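Local coordinates for protein nicotinamide-nucleotide adenylyltransferase NadR family / Ribosylnicotinamide kinase (Lactococcus lactis subsp. cremoris, PDB 6GYE) that binds nicotinamide riboside and probably phosphorylates it as a ribosylnicotinamide kinase on the way to NAD+, at residues A[97-100]-A[101-104]; A[215-219]-A[220-224]; A[317-320]-A[321-324]. One frame throughout, in Å; residues are numbered along the deposited sequence.

Overall arrangement
Three local contacts mark the two ends of an elongated chain. Contact 1 lies in the first half of helix 95-110, beside the five-stranded parallel sheet, about 61 and 64 Å, centre to centre, from contacts 2 and 3. Those two share the P-loop-type half; their nearest atoms are about 5 Å apart, yet they hold different elements, one the end of helix 212-220 and the other the start of helix 320-333. Contacts 1 and 2 are partly buried, while contact 3 lies at the surface. The chemistry follows: indole packing and a salt bridge along the helix in contact 1, a helix end with an aromatic pair and close acids in contact 2, and mainly backbone bonds in contact 3.

Contact 1 (A[97-100]-A[101-104]); sequences WDEW and ANRL
Asn102 N donates to Asp98 O at 2.9 Å, and this bond belongs to an unbroken ladder in which Ala101, Arg103 and Leu104 likewise reach back four residues to Trp97, Glu99 and Trp100. Along one side of the helix the rung from Glu99 to Arg103 is doubled by a salt bridge, Arg103 NE to Glu99 OE2 at 3.3 Å and nearly straight at 165°. The acid oxygen sits at the edge of the guanidinium, close to its plane, whereas it is itself met on its anti side; the two flat groups stand almost perpendicular, 86° apart. Glu99 bends at its second torsion (chi2 78°), which brings the carboxylate across to the arginine's NE. Helix 95-110 lies in the beta-alpha-beta crossover between strands 80-86 and 118-123 of a Rossmann-like parallel sheet. Facing strand 80-86 and the loop after it, Arg103 uses NH2 on Asn88 O, with a weak bond from NH1 to Asn86 O. A leucine in its place would probably leave Glu99 without its cation and Asn88 O without this donor. Large apolar groups suit the inner side: Trp100 and Leu104 run side by side, with Trp100 CH2 4.0 Å from Leu104 CD2, and both touch Leu132 of helix 126-133. Trp97 brings its own edge over the indole of Trp100, CZ3 lying 4.1 Å above that ring plane. Trp100 NE1 bonds to Glu87 OE2, so the indole keeps a polar partner despite its burial, while Asp98 OD1 makes a salt bridge with Arg135 NE.

Contact 2 (A[215-219]-A[220-224]); sequences EYEEA and FNIDD
Phe220 N donates to Tyr216 O at 2.9 Å, the first of the backbone bonds that close helix 212-220. Beyond it Ile222 N bonds to Glu217 O at 3.2 Å, in the carbonyl plane and on a lone pair, and Asn221 N makes a weak bond to the same oxygen. The 6-to-1 bond and the positive phi of Asn221 (66°), just past the helix, are consistent with a Schellman motif. Asparagine suits that spot because it tolerates left-handed backbone angles better than most residues.

Apolar contacts gather on Tyr216. Its CG stands anti to the backbone N (chi1 -176°), which turns the ring toward the chain leaving the helix, where Phe220 CD2 lies over one face, 3.6 Å above the Tyr216 ring plane and offset toward the rim. The two rings meet obliquely, their planes 52° apart. From the loop, Ile222 adds its CD1, 3.8 Å from Tyr216 CE1, and so brings a second side chain against the same tyrosine. The phenol OH bonds to Asp231 of helix 229-247, tying the two helices together.

Acid groups make up the third kind. Glu217 is buried and runs extended past the Ile222 carbonyl, its CB 3.2 Å from Ile222 O, until OE2 lies 2.7 Å from Asp224 OD1. Asp224 has hydrogen bonds of its own, OD1 to His313 ND1 and OD2 to Trp316 N. Two carboxylate oxygens this close imply that one acid probably carries a proton, its ionisation shifted by the neighbour's charge.

Contact 3 (A[317-320]-A[321-324]); sequences EESR and HEFH
Glu322 lies against Ser319 across the first turn of helix 320-333, and its side chain can be followed outward. CB rests 3.4 Å from Ser319 O, 3.6 Å from Ser319 CB and 3.8 Å from Ser319 OG; the chain then runs on extended, carrying CD past the same hydroxyl to 3.9 Å from Ser319 CB and OE2 to 3.7 Å from that carbon. The carboxylate thus meets the serine's methylene. Ser319 occupies the N-cap position, where serine is common, but its OG makes no capping bond to the helix, and Glu322, three residues on at N3, does not complete a capping box. An acid near a helix start still probably benefits from the partial positive charge there. Backbone bonds start the helix: Phe323 N to Ser319 O at 3.1 Å and His324 N to Arg320 O at 2.8 Å. The helix lies in the crossover between parallel strands 296-300 and 340-342 of the P-loop-type domain. On its inner side the buried Phe323, its CG anti to the backbone N (chi1 174°), meets Tyr268 and Val267 of helix 262-272 and touches Ser188 in the probable Walker A loop. Arg320 also reaches Ser188, its chain bent twice on the way.

Contact 1 (A[97-100]-A[101-104])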
ATOM      1  N   TRP A  97       6.580 -30.834  12.830  1.00 91.46           N
ATOM      2  CA  TRP A  97       7.468 -30.141  13.760  1.00 91.26           C
ATOM      3  C   TRP A  97       8.924 -30.455  13.457  1.00 90.86           C
ATOM      4  O   TRP A  97       9.786 -29.577  13.565  1.00 92.38           O
ATOM      5  CB  TRP A  97       7.134 -30.492  15.212  1.00101.84           C
ATOM      6  CG  TRP A  97       5.942 -29.768  15.781  1.00105.84           C
ATOM      7  CD1 TRP A  97       4.762 -30.316  16.210  1.00108.54           C
ATOM      8  CD2 TRP A  97       5.828 -28.355  15.992  1.00100.19           C
ATOM      9  NE1 TRP A  97       3.923 -29.326  16.670  1.00105.43           N
ATOM     10  CE2 TRP A  97       4.553 -28.116  16.547  1.00 98.46           C
ATOM     11  CE3 TRP A  97       6.680 -27.268  15.759  1.00 94.30           C
ATOM     12  CZ2 TRP A  97       4.113 -26.838  16.875  1.00 96.94           C
ATOM     13  CZ3 TRP A  97       6.243 -26.001  16.085  1.00 92.40           C
ATOM     14  CH2 TRP A  97       4.970 -25.795  16.636  1.00 95.91           C
ATOM     15  N   ASP A  98       9.221 -31.707  13.107  1.00 92.85           N
ATOM     16  CA  ASP A  98      10.584 -32.085  12.753  1.00 90.93           C
ATOM     17  C   ASP A  98      11.029 -31.331  11.510  1.00 87.15           C
ATOM     18  O   ASP A  98      12.042 -30.624  11.520  1.00 81.95           O
ATOM     19  CB  ASP A  98      10.662 -33.588  12.517  1.00102.22           C
ATOM     20  CG  ASP A  98      10.474 -34.381  13.782  1.00108.95           C
ATOM     21  OD1 ASP A  98      10.997 -33.948  14.827  1.00107.57           O
ATOM     22  OD2 ASP A  98       9.815 -35.442  13.726  1.00116.46           O
ATOM     23  N   GLU A  99      10.251 -31.457  10.433  1.00 88.45           N
ATOM     24  CA  GLU A  99      10.555 -30.761   9.190  1.00 93.97           C
ATOM     25  C   GLU A  99      10.588 -29.247   9.393  1.00101.38           C
ATOM     26  O   GLU A  99      11.451 -28.557   8.835  1.00102.91           O
ATOM     27  CB  GLU A  99       9.527 -31.150   8.129  1.00 99.46           C
ATOM     28  CG  GLU A  99       9.626 -30.366   6.828  1.00112.74           C
ATOM     29  CD  GLU A  99      10.742 -30.837   5.928  1.00119.94           C
ATOM     30  OE1 GLU A  99      11.329 -31.904   6.222  1.00125.65           O
ATOM     31  OE2 GLU A  99      11.024 -30.140   4.924  1.00115.86           O
ATOM     32  N   TRP A 100       9.659 -28.712  10.185  1.00101.45           N
ATOM     33  CA  TRP A 100       9.667 -27.278  10.459  1.00 91.17           C
ATOM     34  C   TRP A 100      10.994 -26.854  11.078  1.00 85.51           C
ATOM     35  O   TRP A 100      11.642 -25.912  10.605  1.00 80.31           O
ATOM     36  CB  TRP A 100       8.486 -26.914  11.368  1.00 90.59           C
ATOM     37  CG  TRP A 100       8.399 -25.469  11.733  1.00 86.36           C
ATOM     38  CD1 TRP A 100       7.776 -24.476  11.032  1.00 80.43           C
ATOM     39  CD2 TRP A 100       8.931 -24.859  12.911  1.00 86.51           C
ATOM     40  NE1 TRP A 100       7.912 -23.276  11.693  1.00 79.02           N
ATOM     41  CE2 TRP A 100       8.620 -23.484  12.846  1.00 81.52           C
ATOM     42  CE3 TRP A 100       9.658 -25.337  14.008  1.00 85.30           C
ATOM     43  CZ2 TRP A 100       9.001 -22.589  13.839  1.00 80.62           C
ATOM     44  CZ3 TRP A 100      10.038 -24.445  14.992  1.00 78.64           C
ATOM     45  CH2 TRP A 100       9.708 -23.087  14.901  1.00 79.41           C
ATOM     46  N   ALA A 101      11.434 -27.570  12.114  1.00 84.97           N
ATOM     47  CA  ALA A 101      12.699 -27.240  12.762  1.00 83.33           C
ATOM     48  C   ALA A 101      13.879 -27.411  11.814  1.00 86.30           C
ATOM     49  O   ALA A 101      14.832 -26.621  11.858  1.00 86.96           O
ATOM     50  CB  ALA A 101      12.893 -28.091  14.013  1.00 77.89           C
ATOM     51  N   ASN A 102      13.845 -28.447  10.965  1.00 85.36           N
ATOM     52  CA  ASN A 102      14.910 -28.631   9.981  1.00 88.23           C
ATOM     53  C   ASN A 102      15.098 -27.375   9.153  1.00 86.88           C
ATOM     54  O   ASN A 102      16.206 -26.840   9.055  1.00 89.46           O
ATOM     55  CB  ASN A 102      14.604 -29.812   9.061  1.00 88.78           C
ATOM     56  CG  ASN A 102      14.808 -31.134   9.735  1.00100.16           C
ATOM     57  OD1 ASN A 102      15.551 -31.233  10.712  1.00104.76           O
ATOM     58  ND2 ASN A 102      14.159 -32.170   9.218  1.00107.77           N
ATOM     59  N   ARG A 103      14.002 -26.864   8.593  1.00 88.96           N
ATOM     60  CA  ARG A 103      14.076 -25.637   7.814  1.00 86.63           C
ATOM     61  C   ARG A 103      14.599 -24.492   8.664  1.00 83.00           C
ATOM     62  O   ARG A 103      15.416 -23.686   8.208  1.00 85.77           O
ATOM     63  CB  ARG A 103      12.697 -25.294   7.255  1.00 81.82           C
ATOM     64  CG  ARG A 103      12.062 -26.407   6.448  1.00 81.70           C
ATOM     65  CD  ARG A 103      10.768 -25.930   5.815  1.00 85.18           C
ATOM     66  NE  ARG A 103      10.068 -27.016   5.136  1.00 92.31           N
ATOM     67  CZ  ARG A 103       8.857 -26.893   4.607  1.00 90.72           C
ATOM     68  NH1 ARG A 103       8.220 -25.729   4.690  1.00 83.02           N
ATOM     69  NH2 ARG A 103       8.282 -27.929   4.007  1.00 89.15           N
ATOM     70  N   LEU A 104      14.161 -24.423   9.918  1.00 82.92           N
ATOM     71  CA  LEU A 104      14.577 -23.326  10.779  1.00 81.89           C
ATOM     72  C   LEU A 104      16.081 -23.350  11.016  1.00 82.45           C
ATOM     73  O   LEU A 104      16.763 -22.331  10.858  1.00 80.22           O
ATOM     74  CB  LEU A 104      13.819 -23.394  12.101  1.00 74.85           C
ATOM     75  CG  LEU A 104      14.330 -22.373  13.096  1.00 68.79           C
ATOM     76  CD1 LEU A 104      14.156 -20.963  12.492  1.00 64.84           C
ATOM     77  CD2 LEU A 104      13.586 -22.513  14.403  1.00 71.23           C
TER

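Contact 2 (A[215-219]-A[220-224])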
ATOM      1  N   GLU A 215      -0.199  20.371 -16.158  0.54 50.80           N
ATOM      2  CA  GLU A 215       1.242  20.615 -16.113  0.54 52.20           C
ATOM      3  C   GLU A 215       1.869  20.344 -17.473  0.54 52.63           C
ATOM      4  O   GLU A 215       2.652  21.151 -17.989  0.54 53.22           O
ATOM      5  CB  GLU A 215       1.916  19.745 -15.042  0.54 51.71           C
ATOM      6  CG  GLU A 215       3.418  20.044 -14.908  0.54 58.19           C
ATOM      7  CD  GLU A 215       4.271  18.847 -14.500  0.54 64.08           C
ATOM      8  OE1 GLU A 215       3.987  18.228 -13.452  0.54 60.03           O
ATOM      9  OE2 GLU A 215       5.239  18.536 -15.232  0.54 66.33           O
ATOM     10  N   TYR A 216       1.507  19.211 -18.074  1.00 46.31           N
ATOM     11  CA  TYR A 216       2.101  18.797 -19.335  1.00 47.45           C
ATOM     12  C   TYR A 216       1.864  19.834 -20.433  1.00 50.47           C
ATOM     13  O   TYR A 216       2.780  20.152 -21.208  1.00 50.58           O
ATOM     14  CB  TYR A 216       1.518  17.431 -19.706  1.00 46.22           C
ATOM     15  CG  TYR A 216       2.083  16.793 -20.942  1.00 49.52           C
ATOM     16  CD1 TYR A 216       1.536  17.062 -22.195  1.00 46.80           C
ATOM     17  CD2 TYR A 216       3.155  15.907 -20.861  1.00 46.91           C
ATOM     18  CE1 TYR A 216       2.043  16.482 -23.337  1.00 50.09           C
ATOM     19  CE2 TYR A 216       3.679  15.317 -22.000  1.00 49.21           C
ATOM     20  CZ  TYR A 216       3.114  15.608 -23.235  1.00 53.30           C
ATOM     21  OH  TYR A 216       3.614  15.029 -24.367  1.00 49.81           O
ATOM     22  N   GLU A 217       0.642  20.361 -20.525  1.00 46.41           N
ATOM     23  CA  GLU A 217       0.355  21.340 -21.562  1.00 48.66           C
ATOM     24  C   GLU A 217       1.044  22.673 -21.308  1.00 51.46           C
ATOM     25  O   GLU A 217       1.350  23.388 -22.269  1.00 53.89           O
ATOM     26  CB  GLU A 217      -1.146  21.533 -21.709  1.00 45.18           C
ATOM     27  CG  GLU A 217      -1.812  20.307 -22.274  1.00 55.44           C
ATOM     28  CD  GLU A 217      -3.274  20.527 -22.555  1.00 57.31           C
ATOM     29  OE1 GLU A 217      -3.869  21.402 -21.913  1.00 62.97           O
ATOM     30  OE2 GLU A 217      -3.831  19.813 -23.402  1.00 65.31           O
ATOM     31  N   GLU A 218       1.282  23.039 -20.045  1.00 50.79           N
ATOM     32  CA  GLU A 218       2.037  24.263 -19.770  1.00 55.68           C
ATOM     33  C   GLU A 218       3.525  24.079 -20.064  1.00 47.75           C
ATOM     34  O   GLU A 218       4.146  24.924 -20.715  1.00 48.93           O
ATOM     35  CB  GLU A 218       1.839  24.695 -18.320  1.00 48.14           C
ATOM     36  CG  GLU A 218       0.477  25.270 -18.015  1.00 77.49           C
ATOM     37  CD  GLU A 218       0.250  25.487 -16.520  1.00 93.65           C
ATOM     38  OE1 GLU A 218       1.245  25.577 -15.761  1.00 98.10           O
ATOM     39  OE2 GLU A 218      -0.928  25.569 -16.107  1.00 95.59           O
ATOM     40  N   ALA A 219       4.103  22.967 -19.595  1.00 45.89           N
ATOM     41  CA  ALA A 219       5.527  22.714 -19.781  1.00 45.24           C
ATOM     42  C   ALA A 219       5.866  22.562 -21.257  1.00 43.24           C
ATOM     43  O   ALA A 219       6.876  23.095 -21.727  1.00 53.59           O
ATOM     44  CB  ALA A 219       5.948  21.459 -19.001  1.00 42.02           C
ATOM     45  N   PHE A 220       5.034  21.851 -22.014  1.00 46.53           N
ATOM     46  CA  PHE A 220       5.331  21.665 -23.427  1.00 43.74           C
ATOM     47  C   PHE A 220       4.580  22.635 -24.327  1.00 52.25           C
ATOM     48  O   PHE A 220       4.868  22.675 -25.531  1.00 44.98           O
ATOM     49  CB  PHE A 220       5.071  20.211 -23.827  1.00 43.63           C
ATOM     50  CG  PHE A 220       5.987  19.251 -23.129  1.00 58.39           C
ATOM     51  CD1 PHE A 220       7.336  19.195 -23.480  1.00 55.65           C
ATOM     52  CD2 PHE A 220       5.521  18.441 -22.085  1.00 56.04           C
ATOM     53  CE1 PHE A 220       8.210  18.347 -22.819  1.00 60.94           C
ATOM     54  CE2 PHE A 220       6.380  17.580 -21.420  1.00 52.11           C
ATOM     55  CZ  PHE A 220       7.735  17.530 -21.790  1.00 54.60           C
ATOM     56  N   ASN A 221       3.667  23.451 -23.762  1.00 49.32           N
ATOM     57  CA  ASN A 221       3.119  24.625 -24.452  1.00 46.11           C
ATOM     58  C   ASN A 221       2.278  24.192 -25.666  1.00 48.28           C
ATOM     59  O   ASN A 221       2.512  24.623 -26.791  1.00 49.79           O
ATOM     60  CB  ASN A 221       4.267  25.570 -24.846  1.00 48.74           C
ATOM     61  CG  ASN A 221       3.799  26.941 -25.339  1.00 53.57           C
ATOM     62  OD1 ASN A 221       2.643  27.308 -25.209  1.00 54.89           O
ATOM     63  ND2 ASN A 221       4.724  27.702 -25.904  1.00 47.86           N
ATOM     64  N   ILE A 222       1.318  23.296 -25.427  1.00 44.50           N
ATOM     65  CA  ILE A 222       0.432  22.789 -26.472  1.00 53.97           C
ATOM     66  C   ILE A 222      -0.989  22.776 -25.928  1.00 53.40           C
ATOM     67  O   ILE A 222      -1.204  22.630 -24.721  1.00 52.97           O
ATOM     68  CB  ILE A 222       0.833  21.365 -26.946  1.00 48.58           C
ATOM     69  CG1 ILE A 222       0.949  20.421 -25.745  1.00 54.79           C
ATOM     70  CG2 ILE A 222       2.181  21.387 -27.715  1.00 48.58           C
ATOM     71  CD1 ILE A 222       1.362  18.990 -26.115  1.00 53.80           C
ATOM     72  N   ASP A 223      -1.963  22.910 -26.834  1.00 53.23           N
ATOM     73  CA  ASP A 223      -3.396  22.932 -26.537  1.00 52.74           C
ATOM     74  C   ASP A 223      -4.000  21.534 -26.692  1.00 59.28           C
ATOM     75  O   ASP A 223      -3.422  20.656 -27.338  1.00 58.71           O
ATOM     76  CB  ASP A 223      -4.140  23.883 -27.489  1.00 61.64           C
ATOM     77  CG  ASP A 223      -3.971  25.344 -27.126  1.00 84.56           C
ATOM     78  OD1 ASP A 223      -4.002  25.670 -25.921  1.00 94.21           O
ATOM     79  OD2 ASP A 223      -3.822  26.169 -28.057  1.00 97.17           O
ATOM     80  N   ASP A 224      -5.216  21.362 -26.147  1.00 61.49           N
ATOM     81  CA  ASP A 224      -5.943  20.096 -26.282  1.00 55.82           C
ATOM     82  C   ASP A 224      -5.996  19.635 -27.733  1.00 61.85           C
ATOM     83  O   ASP A 224      -5.721  18.472 -28.039  1.00 66.60           O
ATOM     84  CB  ASP A 224      -7.373  20.235 -25.762  1.00 59.28           C
ATOM     85  CG  ASP A 224      -7.437  20.528 -24.289  1.00 70.06           C
ATOM     86  OD1 ASP A 224      -6.542  20.088 -23.546  1.00 73.72           O
ATOM     87  OD2 ASP A 224      -8.392  21.218 -23.877  1.00 76.59           O
TER

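Contact 3 (A[317-320]-A[321-324])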
ATOM      1  N   GLU A 317     -13.486  21.795 -22.993  1.00137.91           N
ATOM      2  CA  GLU A 317     -14.599  22.474 -22.335  1.00142.37           C
ATOM      3  C   GLU A 317     -15.947  22.074 -22.933  1.00147.15           C
ATOM      4  O   GLU A 317     -16.924  21.894 -22.198  1.00146.58           O
ATOM      5  CB  GLU A 317     -14.412  23.990 -22.416  1.00145.91           C
ATOM      6  CG  GLU A 317     -13.792  24.612 -21.173  1.00143.59           C
ATOM      7  CD  GLU A 317     -13.510  26.094 -21.346  1.00148.63           C
ATOM      8  OE1 GLU A 317     -12.534  26.584 -20.745  1.00148.76           O
ATOM      9  OE2 GLU A 317     -14.260  26.770 -22.088  1.00153.11           O
ATOM     10  N   GLU A 318     -16.029  21.949 -24.257  1.00154.88           N
ATOM     11  CA  GLU A 318     -17.297  21.693 -24.930  1.00163.29           C
ATOM     12  C   GLU A 318     -17.609  20.195 -24.956  1.00161.40           C
ATOM     13  O   GLU A 318     -16.715  19.348 -24.861  1.00159.30           O
ATOM     14  CB  GLU A 318     -17.274  22.273 -26.351  1.00167.81           C
ATOM     15  CG  GLU A 318     -18.594  22.177 -27.137  1.00170.97           C
ATOM     16  CD  GLU A 318     -19.788  22.820 -26.432  1.00168.68           C
ATOM     17  OE1 GLU A 318     -19.596  23.642 -25.511  1.00165.11           O
ATOM     18  OE2 GLU A 318     -20.933  22.497 -26.809  1.00170.06           O
ATOM     19  N   SER A 319     -18.907  19.880 -25.073  1.00156.84           N
ATOM     20  CA  SER A 319     -19.400  18.500 -25.030  1.00146.36           C
ATOM     21  C   SER A 319     -19.096  17.868 -23.672  1.00127.54           C
ATOM     22  O   SER A 319     -18.490  16.798 -23.571  1.00120.18           O
ATOM     23  CB  SER A 319     -18.828  17.663 -26.175  1.00152.76           C
ATOM     24  OG  SER A 319     -17.494  17.278 -25.895  1.00154.78           O
ATOM     25  N   ARG A 320     -19.490  18.574 -22.614  1.00116.49           N
ATOM     26  CA  ARG A 320     -19.378  18.011 -21.278  1.00103.93           C
ATOM     27  C   ARG A 320     -20.222  16.753 -21.145  1.00101.22           C
ATOM     28  O   ARG A 320     -19.760  15.744 -20.604  1.00 99.87           O
ATOM     29  CB  ARG A 320     -19.805  19.042 -20.241  1.00104.39           C
ATOM     30  CG  ARG A 320     -19.116  20.371 -20.370  1.00107.99           C
ATOM     31  CD  ARG A 320     -17.996  20.501 -19.368  1.00110.97           C
ATOM     32  NE  ARG A 320     -17.812  21.889 -18.954  1.00118.62           N
ATOM     33  CZ  ARG A 320     -18.629  22.541 -18.130  1.00122.22           C
ATOM     34  NH1 ARG A 320     -19.703  21.936 -17.623  1.00119.18           N
ATOM     35  NH2 ARG A 320     -18.374  23.803 -17.811  1.00122.66           N
ATOM     36  N   HIS A 321     -21.461  16.793 -21.640  1.00105.87           N
ATOM     37  CA  HIS A 321     -22.333  15.628 -21.523  1.00107.32           C
ATOM     38  C   HIS A 321     -21.782  14.444 -22.297  1.00101.18           C
ATOM     39  O   HIS A 321     -21.956  13.295 -21.877  1.00 99.65           O
ATOM     40  CB  HIS A 321     -23.744  15.982 -21.991  1.00118.56           C
ATOM     41  CG  HIS A 321     -24.405  17.023 -21.142  1.00126.70           C
ATOM     42  ND1 HIS A 321     -24.077  18.360 -21.216  1.00128.20           N
ATOM     43  CD2 HIS A 321     -25.352  16.920 -20.179  1.00128.03           C
ATOM     44  CE1 HIS A 321     -24.804  19.039 -20.347  1.00128.05           C
ATOM     45  NE2 HIS A 321     -25.587  18.189 -19.706  1.00128.25           N
ATOM     46  N   GLU A 322     -21.102  14.706 -23.414  1.00 98.51           N
ATOM     47  CA  GLU A 322     -20.390  13.653 -24.129  1.00 97.46           C
ATOM     48  C   GLU A 322     -19.329  13.008 -23.232  1.00 89.73           C
ATOM     49  O   GLU A 322     -19.259  11.778 -23.116  1.00 89.05           O
ATOM     50  CB  GLU A 322     -19.773  14.257 -25.395  1.00108.02           C
ATOM     51  CG  GLU A 322     -19.729  13.375 -26.636  1.00118.27           C
ATOM     52  CD  GLU A 322     -19.373  14.171 -27.897  1.00128.01           C
ATOM     53  OE1 GLU A 322     -18.263  13.986 -28.444  1.00128.56           O
ATOM     54  OE2 GLU A 322     -20.194  15.014 -28.321  1.00133.41           O
ATOM     55  N   PHE A 323     -18.502  13.828 -22.571  1.00 78.31           N
ATOM     56  CA  PHE A 323     -17.491  13.289 -21.660  1.00 71.04           C
ATOM     57  C   PHE A 323     -18.130  12.502 -20.520  1.00 71.52           C
ATOM     58  O   PHE A 323     -17.635  11.441 -20.126  1.00 72.83           O
ATOM     59  CB  PHE A 323     -16.635  14.422 -21.096  1.00 63.20           C
ATOM     60  CG  PHE A 323     -15.652  13.985 -20.050  1.00 65.56           C
ATOM     61  CD1 PHE A 323     -16.030  13.867 -18.718  1.00 65.71           C
ATOM     62  CD2 PHE A 323     -14.342  13.701 -20.397  1.00 66.56           C
ATOM     63  CE1 PHE A 323     -15.118  13.460 -17.746  1.00 64.42           C
ATOM     64  CE2 PHE A 323     -13.424  13.296 -19.442  1.00 64.09           C
ATOM     65  CZ  PHE A 323     -13.813  13.173 -18.109  1.00 65.74           C
ATOM     66  N   HIS A 324     -19.193  13.040 -19.934  1.00 71.60           N
ATOM     67  CA  HIS A 324     -19.783  12.402 -18.766  1.00 68.01           C
ATOM     68  C   HIS A 324     -20.393  11.047 -19.110  1.00 79.37           C
ATOM     69  O   HIS A 324     -20.177  10.066 -18.385  1.00 78.97           O
ATOM     70  CB  HIS A 324     -20.819  13.327 -18.145  1.00 67.86           C
ATOM     71  CG  HIS A 324     -21.450  12.767 -16.917  1.00 73.26           C
ATOM     72  ND1 HIS A 324     -20.857  12.852 -15.676  1.00 70.23           N
ATOM     73  CD2 HIS A 324     -22.629  12.128 -16.731  1.00 73.63           C
ATOM     74  CE1 HIS A 324     -21.639  12.275 -14.781  1.00 72.35           C
ATOM     75  NE2 HIS A 324     -22.720  11.828 -15.395  1.00 74.19           N
TER